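Local coordinates for protein SVS_variant_AS1 (Streptomyces sp. CWA1, PDB 6TJA) that probably catalyses, as an engineered ancestral spiroviolene synthase, the metal-dependent cyclisation of a linear prenyl diphosphate into a polycyclic diterpene, at residues 62-67 with 196-201; 270-275 with 348-353; 35-40 with 50-55. All blocks are in the same frame, centred on the assembly; numbering follows the deposited sequence.

Contact 1: 62-67 with 196-201; sequences RFAPTA and EIATGA
Backbone torsions at Ala64, phi -132° and psi 68°, take the chain out of the near-helical course of Phe63 and into a turn; the CB of Ala64 points toward Ala198, on the last turn of helix 195-199. The contact thus packs the loop between helix 56-61 and helix 70-91 on a short helix of the all-helical terpene-synthase fold. The two methyl carbons, Ala64 CB and Ala198 CB, meet tip to tip at 3.9 Å. Ala64 starts a type I beta turn ending at Ala67, closed by a weak bond of 3.4 Å from Ala67 N to Ala64 O. The turn brings a second methyl to the helix: Ala67 CB lies 3.7 Å from Ala198 O, and the CA atoms of Ala67 and Thr199 are only 4.8 Å apart. Residues this small permit such close backbones, and the shared surface is just 137 Å². On the polar side, a chi1 of 70° places Thr66 OG1 at 2.8 Å from a water, which also reaches Thr199 OG1 at 3.3 Å. The helix stops at Gly200, whose N bonds to Glu196 O at 2.8 Å; its positive phi would push a CB into the carbonyl O of Thr199, which by itself favours glycine. Ala198 also touches Thr76 of helix 70-91, and Ala67 O accepts from His22. A diethylene glycol molecule, probably from the crystallisation liquor, bonds weakly to Thr66 N and Thr199 OG1. Direct contact is therefore confined to buried alanine methyls and one carbonyl O, while the polar link between the two threonines runs through water, with its longer leg to Thr199.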
# COMPACT_ATOMS: atom_id res chain seq x y z
N ARG A 62 -22.83 -1.89 12.52
CA ARG A 62 -23.19 -3.21 11.95
C ARG A 62 -21.95 -4.09 11.67
O ARG A 62 -22.11 -5.32 11.60
CB ARG A 62 -24.00 -3.02 10.68
CG ARG A 62 -25.31 -2.28 10.93
CD ARG A 62 -25.91 -1.95 9.57
NE ARG A 62 -27.15 -1.21 9.67
CZ ARG A 62 -28.33 -1.75 9.92
NH1 ARG A 62 -28.44 -3.06 10.05
NH2 ARG A 62 -29.39 -0.98 10.02
N PHE A 63 -20.78 -3.50 11.54
CA PHE A 63 -19.56 -4.25 11.30
C PHE A 63 -18.99 -4.76 12.61
O PHE A 63 -18.47 -5.81 12.65
CB PHE A 63 -18.52 -3.37 10.62
CG PHE A 63 -18.70 -3.27 9.15
CD1 PHE A 63 -19.87 -2.82 8.62
CD2 PHE A 63 -17.69 -3.64 8.31
CE1 PHE A 63 -20.05 -2.73 7.28
CE2 PHE A 63 -17.86 -3.56 6.95
CZ PHE A 63 -19.03 -3.09 6.44
N ALA A 64 -19.14 -3.99 13.67
CA ALA A 64 -18.60 -4.34 14.97
C ALA A 64 -19.67 -4.15 16.04
O ALA A 64 -19.58 -3.30 16.87
CB ALA A 64 -17.40 -3.49 15.25
N PRO A 65 -20.69 -4.98 16.00
CA PRO A 65 -21.80 -4.78 16.91
C PRO A 65 -21.60 -5.14 18.38
O PRO A 65 -22.51 -4.92 19.09
CB PRO A 65 -22.92 -5.57 16.26
CG PRO A 65 -22.24 -6.64 15.51
CD PRO A 65 -20.88 -6.16 15.15
N THR A 66 -20.48 -5.70 18.80
CA THR A 66 -20.24 -6.01 20.23
C THR A 66 -18.96 -5.32 20.71
O THR A 66 -18.49 -5.67 21.80
CB THR A 66 -20.25 -7.52 20.46
OG1 THR A 66 -19.09 -8.06 19.85
CG2 THR A 66 -21.50 -8.16 19.90
N ALA A 67 -18.45 -4.35 19.95
CA ALA A 67 -17.28 -3.52 20.32
C ALA A 67 -17.45 -3.06 21.77
O ALA A 67 -18.46 -2.36 22.06
CB ALA A 67 -17.19 -2.34 19.39
N GLU A 196 -10.55 -4.96 13.72
CA GLU A 196 -9.64 -5.24 14.79
C GLU A 196 -9.52 -4.08 15.75
O GLU A 196 -9.38 -4.25 16.91
CB GLU A 196 -8.29 -5.39 14.16
CG GLU A 196 -7.75 -6.75 14.17
CD GLU A 196 -6.29 -6.74 13.96
OE1 GLU A 196 -5.84 -6.49 12.87
OE2 GLU A 196 -5.60 -7.01 14.91
N ILE A 197 -9.49 -2.90 15.18
CA ILE A 197 -9.35 -1.61 15.92
C ILE A 197 -10.64 -1.37 16.71
O ILE A 197 -10.55 -0.96 17.88
CB ILE A 197 -8.98 -0.48 14.94
CG1 ILE A 197 -7.61 -0.75 14.30
CG2 ILE A 197 -9.00 0.86 15.65
CD1 ILE A 197 -7.19 0.26 13.28
N ALA A 198 -11.80 -1.59 16.15
CA ALA A 198 -13.02 -1.33 16.87
C ALA A 198 -13.21 -2.28 18.04
O ALA A 198 -13.53 -1.91 19.12
CB ALA A 198 -14.19 -1.46 15.94
N THR A 199 -12.90 -3.52 17.75
CA THR A 199 -13.03 -4.69 18.55
C THR A 199 -11.95 -4.93 19.62
O THR A 199 -12.23 -5.41 20.66
CB THR A 199 -13.12 -5.78 17.48
OG1 THR A 199 -14.46 -6.21 17.29
CG2 THR A 199 -12.24 -6.84 17.63
N GLY A 200 -10.72 -4.56 19.35
CA GLY A 200 -9.63 -4.76 20.27
C GLY A 200 -8.98 -6.12 20.21
O GLY A 200 -7.99 -6.35 20.81
N ALA A 201 -9.58 -7.01 19.47
CA ALA A 201 -9.12 -8.40 19.31
C ALA A 201 -7.95 -8.43 18.29
O ALA A 201 -8.22 -8.69 17.12
CB ALA A 201 -10.32 -9.27 18.95
O HOH W 1 -16.47 -7.18 19.70

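Contact 2: 270-275 with 348-353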
# COMPACT_ATOMS: atom_id res chain seq x y z
N ASP A 270 -23.11 -13.64 -6.49
CA ASP A 270 -23.62 -14.79 -5.71
C ASP A 270 -22.59 -15.93 -5.73
O ASP A 270 -22.36 -16.55 -4.69
CB ASP A 270 -24.98 -15.22 -6.24
CG ASP A 270 -26.14 -14.31 -5.86
OD1 ASP A 270 -25.93 -13.31 -5.13
OD2 ASP A 270 -27.24 -14.59 -6.32
N ARG A 271 -21.94 -16.17 -6.86
CA ARG A 271 -20.90 -17.21 -6.95
C ARG A 271 -19.79 -16.87 -5.94
O ARG A 271 -19.34 -17.77 -5.22
CB ARG A 271 -20.43 -17.34 -8.40
CG ARG A 271 -19.24 -18.28 -8.54
CD ARG A 271 -18.63 -18.38 -9.92
NE ARG A 271 -19.59 -18.65 -10.99
CZ ARG A 271 -19.31 -19.38 -12.07
NH1 ARG A 271 -18.16 -20.00 -12.18
NH2 ARG A 271 -20.21 -19.52 -13.02
N ILE A 272 -19.38 -15.60 -5.85
CA ILE A 272 -18.27 -15.17 -4.95
C ILE A 272 -18.73 -15.32 -3.49
O ILE A 272 -17.94 -15.81 -2.68
CB ILE A 272 -17.80 -13.74 -5.26
CG1 ILE A 272 -17.22 -13.63 -6.67
CG2 ILE A 272 -16.79 -13.27 -4.24
CD1 ILE A 272 -17.02 -12.20 -7.14
N LEU A 273 -19.98 -14.97 -3.16
CA LEU A 273 -20.47 -15.13 -1.77
C LEU A 273 -20.51 -16.62 -1.39
O LEU A 273 -20.11 -16.94 -0.29
CB LEU A 273 -21.84 -14.48 -1.60
CG LEU A 273 -22.37 -14.52 -0.17
CD1 LEU A 273 -21.33 -13.99 0.82
CD2 LEU A 273 -23.64 -13.72 -0.08
N LEU A 274 -20.92 -17.51 -2.29
CA LEU A 274 -20.91 -18.98 -2.05
C LEU A 274 -19.49 -19.49 -1.78
O LEU A 274 -19.30 -20.31 -0.87
CB LEU A 274 -21.51 -19.70 -3.26
CG LEU A 274 -22.82 -20.43 -3.00
CD1 LEU A 274 -23.83 -19.57 -2.24
CD2 LEU A 274 -23.42 -20.89 -4.32
N ARG A 275 -18.50 -19.05 -2.56
CA ARG A 275 -17.12 -19.46 -2.27
C ARG A 275 -16.71 -18.89 -0.90
O ARG A 275 -16.12 -19.62 -0.13
CB ARG A 275 -16.18 -19.08 -3.41
CG ARG A 275 -14.74 -19.43 -3.10
CD ARG A 275 -14.51 -20.88 -2.74
NE ARG A 275 -13.11 -21.09 -2.44
CZ ARG A 275 -12.62 -22.08 -1.71
NH1 ARG A 275 -13.42 -23.00 -1.21
NH2 ARG A 275 -11.34 -22.15 -1.47
N PRO A 348 -9.34 -14.28 -14.29
CA PRO A 348 -8.20 -15.01 -13.74
C PRO A 348 -7.61 -14.42 -12.44
O PRO A 348 -7.18 -15.21 -11.63
CB PRO A 348 -7.16 -15.03 -14.87
CG PRO A 348 -7.65 -13.93 -15.87
CD PRO A 348 -9.16 -13.95 -15.72
N SER A 349 -7.70 -13.10 -12.22
CA SER A 349 -7.06 -12.41 -11.08
C SER A 349 -7.70 -12.88 -9.77
O SER A 349 -7.06 -12.67 -8.73
CB SER A 349 -7.11 -10.89 -11.15
OG SER A 349 -6.06 -10.39 -11.97
N ILE A 350 -8.88 -13.49 -9.81
CA ILE A 350 -9.53 -13.93 -8.54
C ILE A 350 -9.64 -15.45 -8.46
O ILE A 350 -10.14 -15.93 -7.42
CB ILE A 350 -10.90 -13.24 -8.35
CG1 ILE A 350 -11.91 -13.62 -9.43
CG2 ILE A 350 -10.72 -11.75 -8.24
CD1 ILE A 350 -13.36 -13.26 -9.10
N ALA A 351 -9.18 -16.19 -9.47
CA ALA A 351 -9.32 -17.66 -9.56
C ALA A 351 -8.64 -18.32 -8.36
O ALA A 351 -9.14 -19.37 -7.87
CB ALA A 351 -8.75 -18.15 -10.86
N TRP A 352 -7.57 -17.72 -7.84
CA TRP A 352 -6.84 -18.30 -6.68
C TRP A 352 -7.75 -18.34 -5.44
O TRP A 352 -7.43 -19.11 -4.51
CB TRP A 352 -5.53 -17.55 -6.41
CG TRP A 352 -5.69 -16.15 -5.92
CD1 TRP A 352 -5.85 -15.02 -6.67
CD2 TRP A 352 -5.70 -15.73 -4.55
NE1 TRP A 352 -5.94 -13.93 -5.86
CE2 TRP A 352 -5.85 -14.34 -4.55
CE3 TRP A 352 -5.59 -16.40 -3.34
CZ2 TRP A 352 -5.93 -13.61 -3.37
CZ3 TRP A 352 -5.62 -15.68 -2.17
CH2 TRP A 352 -5.81 -14.31 -2.19
N TRP A 353 -8.88 -17.62 -5.39
CA TRP A 353 -9.80 -17.79 -4.24
C TRP A 353 -10.34 -19.23 -4.13
O TRP A 353 -10.80 -19.58 -3.05
CB TRP A 353 -10.97 -16.83 -4.28
CG TRP A 353 -10.60 -15.39 -4.22
CD1 TRP A 353 -9.44 -14.82 -3.78
CD2 TRP A 353 -11.44 -14.31 -4.65
NE1 TRP A 353 -9.51 -13.46 -3.93
CE2 TRP A 353 -10.72 -13.11 -4.44
CE3 TRP A 353 -12.74 -14.25 -5.18
CZ2 TRP A 353 -11.27 -11.86 -4.74
CZ3 TRP A 353 -13.26 -13.02 -5.50
CH2 TRP A 353 -12.53 -11.84 -5.28
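In the all-helical fold of class I terpene synthases, the long helix 258-283 is flanked here by the C-terminal tail, and the two join where Ile272 and Arg275, one turn apart, face Ile350 and Trp353. The tail segment enters a 3-10 turn at Trp352, with Trp353 N bonded to Ile350 O at 2.9 Å. In the polar half of the contact, NE and NH2 of Arg275 both converge on one carbonyl oxygen. Arg275 NE donates to Trp353 O over 2.8 Å with an N-H...O angle of 157°, and Arg275 NH2 reaches the same Trp353 O at 3.1 Å, more bent at 140°. The oxygen lies almost exactly in the guanidinium plane; NH2 uses a lone pair in the carbonyl plane, whereas NE is tilted from that plane. A bend in the arginine chain at chi2, 55°, swings NE across to the tail. Asp356 forms a salt bridge with NH2 and Glu278 one with NH1, so the guanidinium is fixed on several sides. With an alanine in place of Arg275, Trp353 O would probably lose both donors, and Asp356 and Glu278 their countercharge. The apolar half lies alongside: Ile272 CG2 packs obliquely on Trp353 CZ3 at 3.8 Å, and Ile272 CD1 meets Ile350 CD1 at 4.3 Å. Glu218 of helix 211-231 accepts from Trp353 NE1, while Ser118 of the second subunit bonds to Pro348 O and Trp352 N, placing the tail at the dimer interface. Within the tail, Ile350 CB sits 3.5 Å above one face of the Trp353 ring, and Trp353 CD1 stands 3.6 Å above the centre of the Trp352 ring.

Contact 3: 35-40 with 50-55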
# COMPACT_ATOMS: atom_id res chain seq x y z
N TRP A 35 -18.34 15.66 16.16
CA TRP A 35 -16.97 15.66 15.57
C TRP A 35 -17.00 16.26 14.16
O TRP A 35 -16.07 17.05 13.84
CB TRP A 35 -16.36 14.26 15.52
CG TRP A 35 -15.03 14.16 14.84
CD1 TRP A 35 -13.80 14.23 15.43
CD2 TRP A 35 -14.79 13.92 13.45
NE1 TRP A 35 -12.82 14.04 14.50
CE2 TRP A 35 -13.40 13.85 13.27
CE3 TRP A 35 -15.62 13.70 12.34
CZ2 TRP A 35 -12.82 13.61 12.03
CZ3 TRP A 35 -15.05 13.43 11.12
CH2 TRP A 35 -13.66 13.40 10.96
N ILE A 36 -17.99 15.85 13.37
CA ILE A 36 -18.17 16.26 11.95
C ILE A 36 -18.27 17.79 11.89
O ILE A 36 -17.56 18.36 11.05
CB ILE A 36 -19.39 15.58 11.29
CG1 ILE A 36 -19.17 14.08 11.11
CG2 ILE A 36 -19.73 16.23 9.96
CD1 ILE A 36 -20.41 13.34 10.63
N ARG A 37 -19.12 18.39 12.73
CA ARG A 37 -19.35 19.87 12.80
C ARG A 37 -18.04 20.59 13.15
O ARG A 37 -17.76 21.63 12.53
CB ARG A 37 -20.50 20.18 13.77
CG ARG A 37 -21.82 19.53 13.34
CD ARG A 37 -23.12 20.06 13.93
NE ARG A 37 -24.04 20.12 12.80
CZ ARG A 37 -25.22 19.51 12.68
NH1 ARG A 37 -25.71 18.78 13.67
NH2 ARG A 37 -25.91 19.67 11.56
N ARG A 38 -17.23 20.03 14.04
CA ARG A 38 -15.95 20.64 14.49
C ARG A 38 -14.77 20.27 13.57
O ARG A 38 -13.70 20.87 13.74
CB ARG A 38 -15.65 20.17 15.92
CG ARG A 38 -16.58 20.78 16.96
CD ARG A 38 -16.62 20.01 18.27
NE ARG A 38 -17.49 20.66 19.25
CZ ARG A 38 -18.83 20.68 19.21
NH1 ARG A 38 -19.51 20.09 18.24
NH2 ARG A 38 -19.49 21.31 20.17
N SER A 39 -14.92 19.30 12.66
CA SER A 39 -13.77 18.62 11.99
C SER A 39 -13.02 19.59 11.08
O SER A 39 -11.78 19.37 10.89
CB SER A 39 -14.21 17.42 11.21
OG SER A 39 -14.95 17.80 10.06
N GLY A 40 -13.74 20.57 10.51
CA GLY A 40 -13.24 21.44 9.42
C GLY A 40 -13.31 20.71 8.10
O GLY A 40 -12.91 21.28 7.09
N TRP A 50 -25.03 16.51 4.24
CA TRP A 50 -24.75 15.38 3.30
C TRP A 50 -23.98 14.28 4.05
O TRP A 50 -24.41 13.11 4.00
CB TRP A 50 -24.02 15.84 2.04
CG TRP A 50 -23.94 14.74 1.02
CD1 TRP A 50 -24.86 14.45 0.05
CD2 TRP A 50 -22.91 13.74 0.92
NE1 TRP A 50 -24.46 13.35 -0.66
CE2 TRP A 50 -23.28 12.88 -0.15
CE3 TRP A 50 -21.72 13.48 1.62
CZ2 TRP A 50 -22.49 11.79 -0.53
CZ3 TRP A 50 -20.95 12.40 1.25
CH2 TRP A 50 -21.33 11.56 0.20
N VAL A 51 -22.91 14.65 4.76
CA VAL A 51 -22.03 13.66 5.46
C VAL A 51 -22.82 12.99 6.60
O VAL A 51 -22.79 11.75 6.71
CB VAL A 51 -20.72 14.33 5.92
CG1 VAL A 51 -19.86 13.37 6.73
CG2 VAL A 51 -19.92 14.87 4.73
N ILE A 52 -23.53 13.77 7.42
CA ILE A 52 -24.40 13.26 8.53
C ILE A 52 -25.37 12.22 7.94
O ILE A 52 -25.49 11.11 8.50
CB ILE A 52 -25.08 14.45 9.23
CG1 ILE A 52 -24.06 15.21 10.08
CG2 ILE A 52 -26.29 14.04 10.04
CD1 ILE A 52 -24.57 16.54 10.58
N ALA A 53 -25.98 12.54 6.81
CA ALA A 53 -27.03 11.74 6.15
C ALA A 53 -26.47 10.44 5.56
O ALA A 53 -27.28 9.58 5.17
CB ALA A 53 -27.71 12.58 5.07
N THR A 54 -25.15 10.26 5.45
CA THR A 54 -24.59 8.91 5.14
C THR A 54 -24.98 7.91 6.24
O THR A 54 -25.11 6.74 5.90
CB THR A 54 -23.07 8.88 4.95
OG1 THR A 54 -22.43 9.26 6.18
CG2 THR A 54 -22.62 9.75 3.79
N HIS A 55 -25.20 8.37 7.49
CA HIS A 55 -25.40 7.54 8.70
C HIS A 55 -24.26 6.52 8.77
O HIS A 55 -24.53 5.32 8.79
CB HIS A 55 -26.74 6.80 8.70
CG HIS A 55 -27.92 7.70 8.58
ND1 HIS A 55 -28.43 8.38 9.66
CD2 HIS A 55 -28.66 8.05 7.50
CE1 HIS A 55 -29.45 9.11 9.26
NE2 HIS A 55 -29.61 8.92 7.94
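Ile36 and Ile52 bring the consecutive helices 25-38 and 45-52, joined by a short connection, together with their CA atoms 7.7 Å apart, a separation at which side chains, not backbones, make the contact. In Ile36, CG1 lies anti to the carbonyl carbon (chi1 -69°) and the branch is extended (chi2 173°), which carries CD1 to two residues of the other helix: Ile36 CD1 lies 3.9 Å from Val51 CG1 and 4.1 Å from Ile52 CG1. The second meeting is of a different kind. Ile52 CD1 sits over one face of the Arg37 guanidinium, offset toward its rim and 3.5 Å from Arg37 NH2, with the two side chains crossing at about a right angle. Arg37 NH2 has in addition a long, weak ion pair with Glu45. Beyond the contact, the chain is tied at Thr54, whose OG1 donates to Val51 O at 2.6 Å while its N bonds to the same oxygen, and Ile36 and Thr54 both pack on Tyr81 of helix 70-91. The chemistry is thus graded from inside to outside: the buried Ile36 and Val51 meet through aliphatic branches, and at the surface a methyl of Ile52 lies against one face of the exposed Arg37 guanidinium.

Overall arrangement
The contacts follow one another along the chain: contact 3 closes before contact 1 opens, and contact 1 closes before contact 2 opens. Contacts 1 and 3 are neighbours, with centres 22 Å apart and nearest atoms about 7 Å apart, and both reach helix 70-91, through Thr76 and Tyr81. On that helix Asp88, which Trp50 of contact 3 touches, lies in an Asp-Asp sequence that probably belongs to the aspartate-rich, metal-binding motif of class I cyclases, a role inferred from the family. Contact 2 lies across the chain's centre from contact 3, their centres 36 Å apart, and 26 Å from contact 1; it packs on helix 211-231 and adjoins the second subunit.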